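Local coordinates for LBCATS-a (Synthetic construct, PDB 5EY5), which probably acts as the tryptophan synthase alpha subunit, splitting indole-3-glycerol phosphate into indole and glyceraldehyde 3-phosphate, and binds sn-glycerol-3-phosphate in its barrel, at residues L100-P105 against V128-P133; P207-F212 against G229-S234. All blocks are in the same frame, centred on the assembly; numbering follows the deposited sequence.

Contact 1: residues L100-P105 against V128-P133; sequences LTYYNP and VPDLPP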
ATOM      1  N   LEU A 100      19.785  17.616 -39.431  1.00 27.59           N
ATOM      2  CA  LEU A 100      18.618  16.889 -38.956  1.00 29.08           C
ATOM      3  C   LEU A 100      18.581  17.121 -37.458  1.00 26.68           C
ATOM      4  O   LEU A 100      19.503  16.726 -36.733  1.00 26.97           O
ATOM      5  CB  LEU A 100      18.691  15.403 -39.322  1.00 30.35           C
ATOM      6  CG  LEU A 100      17.482  14.511 -39.026  1.00 37.32           C
ATOM      7  CD1 LEU A 100      17.504  13.282 -39.940  1.00 33.22           C
ATOM      8  CD2 LEU A 100      17.447  14.101 -37.547  1.00 31.12           C
ATOM      9  N   THR A 101      17.572  17.847 -36.999  1.00 29.22           N
ATOM     10  CA  THR A 101      17.556  18.236 -35.600  1.00 27.99           C
ATOM     11  C   THR A 101      16.125  18.181 -35.107  1.00 31.02           C
ATOM     12  O   THR A 101      15.210  18.542 -35.840  1.00 26.91           O
ATOM     13  CB  THR A 101      18.145  19.644 -35.382  1.00 34.26           C
ATOM     14  OG1 THR A 101      18.006  20.026 -34.003  1.00 31.68           O
ATOM     15  CG2 THR A 101      17.462  20.685 -36.259  1.00 33.11           C
ATOM     16  N   TYR A 102      15.936  17.684 -33.887  1.00 26.49           N
ATOM     17  CA  TYR A 102      14.655  17.862 -33.227  1.00 23.13           C
ATOM     18  C   TYR A 102      14.420  19.340 -32.951  1.00 23.52           C
ATOM     19  O   TYR A 102      15.330  20.165 -33.038  1.00 29.06           O
ATOM     20  CB  TYR A 102      14.607  17.016 -31.958  1.00 29.10           C
ATOM     21  CG  TYR A 102      14.589  15.558 -32.336  1.00 28.10           C
ATOM     22  CD1 TYR A 102      15.762  14.898 -32.665  1.00 26.76           C
ATOM     23  CD2 TYR A 102      13.393  14.867 -32.439  1.00 33.70           C
ATOM     24  CE1 TYR A 102      15.744  13.568 -33.050  1.00 35.65           C
ATOM     25  CE2 TYR A 102      13.364  13.541 -32.821  1.00 41.74           C
ATOM     26  CZ  TYR A 102      14.545  12.897 -33.124  1.00 40.75           C
ATOM     27  OH  TYR A 102      14.520  11.580 -33.495  1.00 42.21           O
ATOM     28  N   TYR A 103      13.165  19.668 -32.626  1.00 25.30           N
ATOM     29  CA  TYR A 103      12.727  21.051 -32.620  1.00 27.06           C
ATOM     30  C   TYR A 103      13.186  21.808 -31.382  1.00 31.39           C
ATOM     31  O   TYR A 103      13.500  22.997 -31.467  1.00 30.21           O
ATOM     32  CB  TYR A 103      11.204  21.102 -32.712  1.00 29.12           C
ATOM     33  CG  TYR A 103      10.691  22.478 -32.976  1.00 27.55           C
ATOM     34  CD1 TYR A 103      11.184  23.217 -34.038  1.00 35.28           C
ATOM     35  CD2 TYR A 103       9.707  23.047 -32.173  1.00 36.30           C
ATOM     36  CE1 TYR A 103      10.722  24.478 -34.293  1.00 34.98           C
ATOM     37  CE2 TYR A 103       9.238  24.320 -32.427  1.00 38.80           C
ATOM     38  CZ  TYR A 103       9.751  25.023 -33.495  1.00 41.07           C
ATOM     39  OH  TYR A 103       9.295  26.287 -33.779  1.00 46.69           O
ATOM     40  N   ASN A 104      13.192  21.174 -30.215  1.00 27.57           N
ATOM     41  CA  ASN A 104      13.518  21.949 -29.026  1.00 27.20           C
ATOM     42  C   ASN A 104      14.918  22.552 -29.040  1.00 26.97           C
ATOM     43  O   ASN A 104      15.084  23.639 -28.460  1.00 30.37           O
ATOM     44  CB  ASN A 104      13.340  21.131 -27.748  1.00 28.02           C
ATOM     45  CG  ASN A 104      13.259  22.022 -26.552  1.00 27.72           C
ATOM     46  OD1 ASN A 104      12.366  22.849 -26.480  1.00 34.19           O
ATOM     47  ND2 ASN A 104      14.197  21.896 -25.619  1.00 35.42           N
ATOM     48  N   PRO A 105      15.961  21.914 -29.583  1.00 27.81           N
ATOM     49  CA  PRO A 105      17.240  22.645 -29.689  1.00 32.45           C
ATOM     50  C   PRO A 105      17.132  23.877 -30.571  1.00 34.58           C
ATOM     51  O   PRO A 105      17.729  24.915 -30.266  1.00 37.56           O
ATOM     52  CB  PRO A 105      18.197  21.594 -30.276  1.00 29.16           C
ATOM     53  CG  PRO A 105      17.674  20.321 -29.737  1.00 33.53           C
ATOM     54  CD  PRO A 105      16.148  20.472 -29.805  1.00 31.62           C
ATOM     55  N   VAL A 128      13.437  18.291 -39.582  1.00 27.78           N
ATOM     56  CA  VAL A 128      13.016  18.441 -38.194  1.00 31.82           C
ATOM     57  C   VAL A 128      12.004  17.345 -37.883  1.00 33.38           C
ATOM     58  O   VAL A 128      10.813  17.491 -38.150  1.00 28.20           O
ATOM     59  CB  VAL A 128      12.420  19.835 -37.932  1.00 36.12           C
ATOM     60  CG1 VAL A 128      12.075  19.979 -36.453  1.00 30.67           C
ATOM     61  CG2 VAL A 128      13.394  20.903 -38.380  1.00 34.01           C
ATOM     62  N   PRO A 129      12.440  16.226 -37.308  1.00 27.98           N
ATOM     63  CA  PRO A 129      11.558  15.049 -37.289  1.00 34.55           C
ATOM     64  C   PRO A 129      10.277  15.232 -36.479  1.00 29.29           C
ATOM     65  O   PRO A 129       9.274  14.609 -36.822  1.00 32.90           O
ATOM     66  CB  PRO A 129      12.461  13.948 -36.717  1.00 34.85           C
ATOM     67  CG  PRO A 129      13.869  14.383 -37.105  1.00 29.69           C
ATOM     68  CD  PRO A 129      13.830  15.885 -36.963  1.00 29.49           C
ATOM     69  N   ASP A 130      10.246  16.052 -35.425  1.00 30.92           N
ATOM     70  CA  ASP A 130       9.019  16.182 -34.639  1.00 30.96           C
ATOM     71  C   ASP A 130       8.229  17.452 -34.952  1.00 34.66           C
ATOM     72  O   ASP A 130       7.475  17.932 -34.095  1.00 33.54           O
ATOM     73  CB  ASP A 130       9.327  16.108 -33.139  1.00 31.28           C
ATOM     74  CG  ASP A 130      10.457  17.048 -32.720  1.00 40.19           C
ATOM     75  OD1 ASP A 130      11.070  17.702 -33.603  1.00 33.43           O
ATOM     76  OD2 ASP A 130      10.745  17.104 -31.505  1.00 35.42           O
ATOM     77  N   LEU A 131       8.342  17.994 -36.168  1.00 29.16           N
ATOM     78  CA  LEU A 131       7.681  19.253 -36.524  1.00 34.75           C
ATOM     79  C   LEU A 131       6.791  19.092 -37.754  1.00 37.21           C
ATOM     80  O   LEU A 131       7.264  19.215 -38.894  1.00 38.34           O
ATOM     81  CB  LEU A 131       8.720  20.349 -36.770  1.00 29.44           C
ATOM     82  CG  LEU A 131       8.163  21.771 -36.922  1.00 30.87           C
ATOM     83  CD1 LEU A 131       7.532  22.248 -35.622  1.00 35.08           C
ATOM     84  CD2 LEU A 131       9.219  22.748 -37.410  1.00 32.16           C
ATOM     85  N   PRO A 132       5.501  18.826 -37.583  1.00 41.70           N
ATOM     86  CA  PRO A 132       4.611  18.757 -38.744  1.00 40.79           C
ATOM     87  C   PRO A 132       4.352  20.141 -39.316  1.00 42.61           C
ATOM     88  O   PRO A 132       4.532  21.157 -38.625  1.00 42.78           O
ATOM     89  CB  PRO A 132       3.324  18.129 -38.178  1.00 39.47           C
ATOM     90  CG  PRO A 132       3.378  18.370 -36.726  1.00 47.95           C
ATOM     91  CD  PRO A 132       4.833  18.388 -36.344  1.00 35.45           C
ATOM     92  N   PRO A 133       3.964  20.221 -40.591  1.00 49.24           N
ATOM     93  CA  PRO A 133       3.547  21.516 -41.161  1.00 49.81           C
ATOM     94  C   PRO A 133       2.665  22.372 -40.261  1.00 50.92           C
ATOM     95  O   PRO A 133       2.898  23.580 -40.165  1.00 51.37           O
ATOM     96  CB  PRO A 133       2.812  21.083 -42.437  1.00 48.22           C
ATOM     97  CG  PRO A 133       3.651  19.911 -42.921  1.00 42.57           C
ATOM     98  CD  PRO A 133       4.058  19.174 -41.629  1.00 46.49           C
TER
HETATM   99  O   HOH W   1      12.153  18.628 -29.725  1.00 33.73           O
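Where Tyr103 meets Asp130 and Leu131, two neighbouring loops of a TIM barrel lock together at the C-terminal end of the sheet: one leads from strand 97-100 into helix 103-109, the other follows strand 125-127 and makes a type I turn from Val128 to Leu131. Polar contacts centre on the Asp130 carboxylate. OD1 accepts a weak hydrogen bond from Tyr103 N (3.0 Å, 133° at the hydrogen), while OD2 accepts one from a water that in turn accepts from Asn104 N; one oxygen thus meets the start of helix 103-109 directly and the other through the water. A CA-H...O contact runs from Val128 CA to Thr101 O at 3.2 Å.

Apolar packing is led by Pro129. Its CG lies 3.6 Å from Leu100 CD2 and also over the rim of one face of the Tyr102 ring, whose edge faces Asp130 OD2 with the carboxylate turned 80° to the ring. Tyr102 OH is hydrogen-bonded to Asp60 and Ala59 N. Tyr103 and Leu131 also pack against the chain of another protein, placing this corner at a subunit interface. With Leu131 CG swung opposite its own backbone N (chi1 -170°), CD1 sits over the centre of the Tyr103 ring, 3.9 Å from the centroid.

Contact 2: residues P207-F212 against G229-S234; sequences PIAVGF and GVIVGS. With G3P (sn-glycerol-3-phosphate), chain E.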
ATOM      1  N   PRO A 207      12.199  16.633 -55.822  1.00 41.54           N
ATOM      2  CA  PRO A 207      12.858  15.324 -55.781  1.00 42.82           C
ATOM      3  C   PRO A 207      12.381  14.559 -54.558  1.00 34.33           C
ATOM      4  O   PRO A 207      12.086  15.138 -53.516  1.00 35.62           O
ATOM      5  CB  PRO A 207      14.347  15.668 -55.676  1.00 46.68           C
ATOM      6  CG  PRO A 207      14.451  17.129 -56.044  1.00 50.89           C
ATOM      7  CD  PRO A 207      13.144  17.753 -55.680  1.00 36.51           C
ATOM      8  N   ILE A 208      12.317  13.242 -54.681  1.00 34.53           N
ATOM      9  CA  ILE A 208      11.921  12.385 -53.571  1.00 33.58           C
ATOM     10  C   ILE A 208      13.088  11.470 -53.220  1.00 37.64           C
ATOM     11  O   ILE A 208      13.625  10.775 -54.091  1.00 41.50           O
ATOM     12  CB  ILE A 208      10.666  11.576 -53.906  1.00 38.92           C
ATOM     13  CG1 ILE A 208       9.575  12.525 -54.435  1.00 40.65           C
ATOM     14  CG2 ILE A 208      10.223  10.803 -52.668  1.00 39.61           C
ATOM     15  CD1 ILE A 208       8.357  11.822 -55.013  1.00 43.93           C
ATOM     16  N   ALA A 209      13.483  11.485 -51.954  1.00 32.33           N
ATOM     17  CA  ALA A 209      14.464  10.567 -51.396  1.00 38.24           C
ATOM     18  C   ALA A 209      13.796   9.615 -50.404  1.00 40.24           C
ATOM     19  O   ALA A 209      12.857   9.990 -49.697  1.00 37.81           O
ATOM     20  CB  ALA A 209      15.577  11.339 -50.696  1.00 32.59           C
ATOM     21  N   VAL A 210      14.293   8.380 -50.347  1.00 37.69           N
ATOM     22  CA  VAL A 210      13.740   7.335 -49.489  1.00 37.95           C
ATOM     23  C   VAL A 210      14.758   6.975 -48.408  1.00 38.39           C
ATOM     24  O   VAL A 210      15.947   6.783 -48.699  1.00 37.09           O
ATOM     25  CB  VAL A 210      13.353   6.095 -50.308  1.00 35.31           C
ATOM     26  CG1 VAL A 210      12.932   4.964 -49.387  1.00 36.81           C
ATOM     27  CG2 VAL A 210      12.241   6.445 -51.306  1.00 38.76           C
ATOM     28  N   GLY A 211      14.286   6.878 -47.160  1.00 34.32           N
ATOM     29  CA  GLY A 211      15.124   6.571 -46.017  1.00 38.89           C
ATOM     30  C   GLY A 211      14.388   5.737 -44.983  1.00 51.24           C
ATOM     31  O   GLY A 211      13.192   5.459 -45.112  1.00 48.44           O
ATOM     32  N   PHE A 212      15.129   5.355 -43.930  1.00 54.54           N
ATOM     33  CA  PHE A 212      14.707   4.408 -42.894  1.00 50.23           C
ATOM     34  C   PHE A 212      14.928   2.961 -43.344  1.00 50.76           C
ATOM     35  O   PHE A 212      14.257   2.473 -44.265  1.00 47.55           O
ATOM     36  CB  PHE A 212      13.230   4.603 -42.508  1.00 49.08           C
ATOM     37  CG  PHE A 212      12.973   5.733 -41.533  1.00 52.23           C
ATOM     38  CD1 PHE A 212      13.309   7.050 -41.853  1.00 40.23           C
ATOM     39  CD2 PHE A 212      12.347   5.481 -40.313  1.00 53.61           C
ATOM     40  CE1 PHE A 212      13.046   8.091 -40.977  1.00 38.40           C
ATOM     41  CE2 PHE A 212      12.080   6.515 -39.422  1.00 49.78           C
ATOM     42  CZ  PHE A 212      12.426   7.822 -39.752  1.00 40.43           C
ATOM     43  N   GLY A 229      16.610   9.665 -54.809  1.00 38.14           N
ATOM     44  CA  GLY A 229      17.745   9.578 -53.907  1.00 26.77           C
ATOM     45  C   GLY A 229      17.500   8.559 -52.819  1.00 28.56           C
ATOM     46  O   GLY A 229      16.366   8.126 -52.584  1.00 31.89           O
ATOM     47  N   VAL A 230      18.590   8.162 -52.167  1.00 30.45           N
ATOM     48  CA  VAL A 230      18.581   7.106 -51.166  1.00 28.99           C
ATOM     49  C   VAL A 230      19.277   7.641 -49.933  1.00 28.16           C
ATOM     50  O   VAL A 230      20.423   8.096 -50.022  1.00 30.91           O
ATOM     51  CB  VAL A 230      19.310   5.847 -51.667  1.00 30.97           C
ATOM     52  CG1 VAL A 230      19.253   4.754 -50.614  1.00 33.51           C
ATOM     53  CG2 VAL A 230      18.728   5.379 -52.990  1.00 33.00           C
ATOM     54  N   ILE A 231      18.614   7.559 -48.782  1.00 33.10           N
ATOM     55  CA  ILE A 231      19.190   8.015 -47.522  1.00 34.56           C
ATOM     56  C   ILE A 231      19.580   6.800 -46.697  1.00 32.72           C
ATOM     57  O   ILE A 231      18.768   5.887 -46.506  1.00 38.44           O
ATOM     58  CB  ILE A 231      18.212   8.897 -46.736  1.00 31.35           C
ATOM     59  CG1 ILE A 231      17.743  10.076 -47.599  1.00 34.54           C
ATOM     60  CG2 ILE A 231      18.868   9.343 -45.441  1.00 32.66           C
ATOM     61  CD1 ILE A 231      16.475  10.728 -47.119  1.00 34.76           C
ATOM     62  N   VAL A 232      20.805   6.812 -46.181  1.00 30.07           N
ATOM     63  CA  VAL A 232      21.338   5.750 -45.339  1.00 34.16           C
ATOM     64  C   VAL A 232      21.970   6.372 -44.103  1.00 28.28           C
ATOM     65  O   VAL A 232      22.923   7.148 -44.221  1.00 31.89           O
ATOM     66  CB  VAL A 232      22.400   4.918 -46.065  1.00 34.24           C
ATOM     67  CG1 VAL A 232      22.951   3.870 -45.101  1.00 35.14           C
ATOM     68  CG2 VAL A 232      21.845   4.306 -47.345  1.00 27.83           C
ATOM     69  N   GLY A 233      21.505   5.966 -42.924  1.00 35.43           N
ATOM     70  CA  GLY A 233      22.058   6.493 -41.701  1.00 37.24           C
ATOM     71  C   GLY A 233      22.526   5.400 -40.769  1.00 44.09           C
ATOM     72  O   GLY A 233      23.739   5.209 -40.582  1.00 29.20           O
ATOM     73  N   SER A 234      21.569   4.663 -40.193  1.00 31.94           N
ATOM     74  CA  SER A 234      21.926   3.684 -39.170  1.00 39.36           C
ATOM     75  C   SER A 234      23.063   2.777 -39.624  1.00 37.20           C
ATOM     76  O   SER A 234      23.995   2.507 -38.857  1.00 39.22           O
ATOM     77  CB  SER A 234      20.699   2.861 -38.785  1.00 39.96           C
ATOM     78  OG  SER A 234      19.901   3.600 -37.872  1.00 45.14           O
TER
HETATM   79  O1  G3P E 301      17.957  10.367 -42.403  1.00 39.15           O
HETATM   80  C1  G3P E 301      17.704   9.676 -41.216  1.00 43.18           C
HETATM   81  C2  G3P E 301      18.470   8.358 -41.185  1.00 44.48           C
HETATM   82  O2  G3P E 301      18.487   7.928 -39.853  1.00 44.20           O
HETATM   83  C3  G3P E 301      17.841   7.303 -42.119  1.00 35.39           C
HETATM   84  O1P G3P E 301      17.242   6.245 -41.410  1.00 38.97           O
HETATM   85  O4P G3P E 301      19.038   5.211 -39.906  1.00 45.39           O
HETATM   86  O2P G3P E 301      17.223   3.699 -40.759  1.00 36.67           O
HETATM   87  O3P G3P E 301      18.922   4.511 -42.310  1.00 44.00           O
HETATM   88  P   G3P E 301      18.124   4.884 -41.083  1.00 42.49           P
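Ala209 and Ile231 meet across two adjacent parallel strands, 208-211 and 229-232, the last two of the eight-stranded TIM barrel. The closely knit part is the backbone seam. Val210 is held through both its backbone N and its backbone O: the N donates to Gly229 O at 3.1 Å, and the O receives Ile231 N at 2.8 Å in a nearly straight bond (169°). On the Ala209 face, Ala209 CB touches Ile231 CD1 at 3.7 Å. Gly229, paired with Ala209, adds no side chain there, and the two CA atoms come within 4.2 Å.

Both ends are looser. At the start, Gly229 N makes only a weak, bent bond to Ile208 O, beside partly exposed Pro207. Toward the C-terminal ends the segments part around sn-glycerol-3-phosphate, with Phe212 N 4.5 Å from Ile231 O. Ile231 CG2, anti to the backbone N, is left beside the ligand's O1 at 3.3 Å. Gly233 is the N-cap of helix 234-241, and the phosphate lies at that helix start: Gly233 N donates to O3P, whereas Ser234 N and OG both grip O4P, the former at 2.6 Å. The helix dipole probably favours the anion.

Helix 217-224 makes the right-handed beta-alpha-beta crossover between the strands, with Val223 packing on Val210 and Val230. Strand 174-177 flanks 208-211 on its other edge, while Ser234 rests against helix 62-73.

Both contacts are buried and belong to one barrel, yet they illustrate how chemistry follows position. Contact 2 joins the final two strands directly, and main-chain hydrogen bonds set the register, with Ala209 and Ile231 packing beside them; contact 1 joins the segments that follow strands 97-100 and 125-127, where a carboxylate, a water and ring packing do the work. The two share no element and do not touch: their centres lie about 17 Å apart, with nearest atoms about 7 Å apart. The ligand pocket draws on both, through Leu100 in contact 1 and the phosphate grip in contact 2. Contact 1 lies farther from the chain centre and meets another protein chain, whereas no other protein chain touches contact 2.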